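Local coordinates for uncharacterized protein (Enterococcus faecalis, PDB 3D3Y), which is of unknown function but belongs to the peptidase M16 family and probably binds a metal ion, at residues A232-Q237 and D264-D269. Residues are numbered along the deposited sequence; the frame is centred on the assembly and turned at random.
Sequences AIFYNQ and DIYYGD. With EDO (1,2-ethanediol), chain H.
Phe234 packs obliquely against Tyr266, and Tyr266 OH bonds to Tyr235 O, where two surface loops of the peptidase M16-like fold meet. Segment 232-237 belongs to the connection between helix 211-219 and strand 244-251, whereas 264-269 links strand 255-262 to helix 272-284, so the contact ties the approach to the second mixed sheet to the exit from one of its strands. The side chains of Phe234 and Tyr266 slide past each other in opposite directions, with ring planes 52° apart. Tyr266 CB sits over the centre of the Phe234 ring, 4.0 Å from its centroid, in a CH-pi contact; Ile233 CG2 covers the opposite face, leaving the ring sandwiched. With CG beside its own backbone N (chi1 -66°), the Tyr266 ring runs back along Phe234, and CD1 of Tyr266 comes 3.6 Å from CD1 of Phe234. Tyr267 adds its CB, 4.0 Å from Phe234 CE1, while its ring turns away to meet Phe311 and Tyr272. A type II turn from Tyr266 to Asp269 shapes this loop, closed by the backbone hydrogen bond from Asp269 N to Tyr266 O; Tyr266 N also donates to Asp269 OD2, meeting it from above the carboxylate plane. At the far end of the Tyr266 ring, Tyr266 OH donates to Tyr235 O at 2.6 Å, tilted 23° from the carbonyl plane.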
loop_
_atom_site.group_PDB
_atom_site.type_symbol
_atom_site.label_atom_id
_atom_site.label_comp_id
_atom_site.label_asym_id
_atom_site.label_seq_id
_atom_site.Cartn_x
_atom_site.Cartn_y
_atom_site.Cartn_z
ATOM N N ALA A 232 14.097 2.034 7.716
ATOM C CA ALA A 232 13.481 3.352 7.855
ATOM C C ALA A 232 12.185 3.368 7.062
ATOM O O ALA A 232 12.128 2.848 5.949
ATOM C CB ALA A 232 14.403 4.422 7.377
ATOM N N ILE A 233 11.121 3.910 7.637
ATOM C CA ILE A 233 9.863 3.864 6.912
ATOM C C ILE A 233 9.816 4.882 5.750
ATOM O O ILE A 233 9.336 4.557 4.659
ATOM C CB ILE A 233 8.606 3.964 7.821
ATOM C CG1 ILE A 233 7.355 3.880 6.931
ATOM C CG2 ILE A 233 8.608 5.233 8.645
ATOM C CD1 ILE A 233 6.363 2.810 7.240
ATOM N N PHE A 234 10.305 6.092 5.981
ATOM C CA PHE A 234 10.111 7.159 5.018
ATOM C C PHE A 234 11.153 7.047 3.921
ATOM O O PHE A 234 12.280 6.574 4.164
ATOM C CB PHE A 234 10.187 8.545 5.679
ATOM C CG PHE A 234 9.075 8.819 6.659
ATOM C CD1 PHE A 234 7.761 8.446 6.385
ATOM C CD2 PHE A 234 9.346 9.461 7.859
ATOM C CE1 PHE A 234 6.712 8.708 7.306
ATOM C CE2 PHE A 234 8.300 9.737 8.790
ATOM C CZ PHE A 234 6.985 9.356 8.496
ATOM N N TYR A 235 10.780 7.473 2.718
ATOM C CA TYR A 235 11.776 7.646 1.656
ATOM C C TYR A 235 11.837 9.128 1.294
ATOM O O TYR A 235 10.805 9.787 1.157
ATOM C CB TYR A 235 11.449 6.819 0.408
ATOM C CG TYR A 235 12.325 7.157 -0.796
ATOM C CD1 TYR A 235 13.539 6.479 -1.028
ATOM C CD2 TYR A 235 11.952 8.165 -1.689
ATOM C CE1 TYR A 235 14.350 6.788 -2.136
ATOM C CE2 TYR A 235 12.756 8.484 -2.802
ATOM C CZ TYR A 235 13.942 7.797 -3.016
ATOM O OH TYR A 235 14.693 8.135 -4.124
ATOM N N ASN A 236 13.065 9.613 1.123
ATOM C CA ASN A 236 13.337 10.978 0.705
ATOM C C ASN A 236 14.441 10.993 -0.375
ATOM O O ASN A 236 15.276 10.080 -0.456
ATOM C CB ASN A 236 13.758 11.807 1.941
ATOM C CG ASN A 236 14.096 13.239 1.597
ATOM O OD1 ASN A 236 13.216 14.007 1.172
ATOM N ND2 ASN A 236 15.382 13.613 1.757
ATOM N N GLN A 237 14.451 12.030 -1.198
ATOM C CA GLN A 237 15.508 12.188 -2.205
ATOM C C GLN A 237 15.692 13.668 -2.452
ATOM O O GLN A 237 14.763 14.449 -2.193
ATOM C CB GLN A 237 15.111 11.494 -3.503
ATOM C CG GLN A 237 13.766 11.935 -4.053
ATOM C CD GLN A 237 13.471 11.298 -5.410
ATOM O OE1 GLN A 237 13.870 10.161 -5.677
ATOM N NE2 GLN A 237 12.774 12.033 -6.267
ATOM N N ASP A 264 8.101 17.037 0.074
ATOM C CA ASP A 264 8.829 16.910 1.323
ATOM C C ASP A 264 7.901 16.908 2.578
ATOM O O ASP A 264 8.314 17.337 3.639
ATOM C CB ASP A 264 9.879 18.034 1.389
ATOM C CG ASP A 264 11.002 17.747 2.372
ATOM O OD1 ASP A 264 11.511 16.588 2.402
ATOM O OD2 ASP A 264 11.384 18.701 3.101
ATOM N N ILE A 265 6.654 16.436 2.454
ATOM C CA ILE A 265 5.757 16.380 3.610
ATOM C C ILE A 265 5.370 14.934 3.927
ATOM O O ILE A 265 4.902 14.207 3.053
ATOM C CB ILE A 265 4.482 17.235 3.407
ATOM C CG1 ILE A 265 4.840 18.738 3.283
ATOM C CG2 ILE A 265 3.489 17.024 4.563
ATOM C CD1 ILE A 265 3.707 19.540 2.636
ATOM N N TYR A 266 5.525 14.551 5.196
ATOM C CA TYR A 266 5.382 13.146 5.607
ATOM C C TYR A 266 4.364 12.984 6.698
ATOM O O TYR A 266 3.994 13.952 7.372
ATOM C CB TYR A 266 6.733 12.558 6.050
ATOM C CG TYR A 266 7.698 12.481 4.879
ATOM C CD1 TYR A 266 7.861 11.294 4.170
ATOM C CD2 TYR A 266 8.409 13.604 4.461
ATOM C CE1 TYR A 266 8.713 11.223 3.072
ATOM C CE2 TYR A 266 9.276 13.550 3.359
ATOM C CZ TYR A 266 9.420 12.365 2.675
ATOM O OH TYR A 266 10.262 12.293 1.591
ATOM N N TYR A 267 3.908 11.752 6.861
ATOM C CA TYR A 267 2.991 11.382 7.913
ATOM C C TYR A 267 3.588 11.889 9.232
ATOM O O TYR A 267 4.765 11.685 9.483
ATOM C CB TYR A 267 2.903 9.867 7.944
ATOM C CG TYR A 267 1.879 9.304 8.867
ATOM C CD1 TYR A 267 0.558 9.125 8.455
ATOM C CD2 TYR A 267 2.237 8.926 10.154
ATOM C CE1 TYR A 267 -0.390 8.563 9.326
ATOM C CE2 TYR A 267 1.328 8.369 11.032
ATOM C CZ TYR A 267 0.012 8.191 10.625
ATOM O OH TYR A 267 -0.848 7.607 11.525
ATOM N N GLY A 268 2.787 12.562 10.046
ATOM C CA GLY A 268 3.284 13.120 11.304
ATOM C C GLY A 268 4.022 14.462 11.241
ATOM O O GLY A 268 4.427 14.996 12.281
ATOM N N ASP A 269 4.193 15.021 10.048
ATOM C CA ASP A 269 4.865 16.336 9.882
ATOM C C ASP A 269 3.903 17.491 10.164
ATOM O O ASP A 269 2.697 17.343 10.061
ATOM C CB ASP A 269 5.379 16.517 8.451
ATOM C CG ASP A 269 6.746 15.873 8.209
ATOM O OD1 ASP A 269 7.339 15.352 9.170
ATOM O OD2 ASP A 269 7.210 15.870 7.033
HETATM C C1 EDO H . 8.393 19.608 9.475
HETATM O O1 EDO H . 7.812 20.824 9.010
HETATM C C2 EDO H . 7.416 19.052 10.478
HETATM O O2 EDO H . 7.865 17.801 10.964
#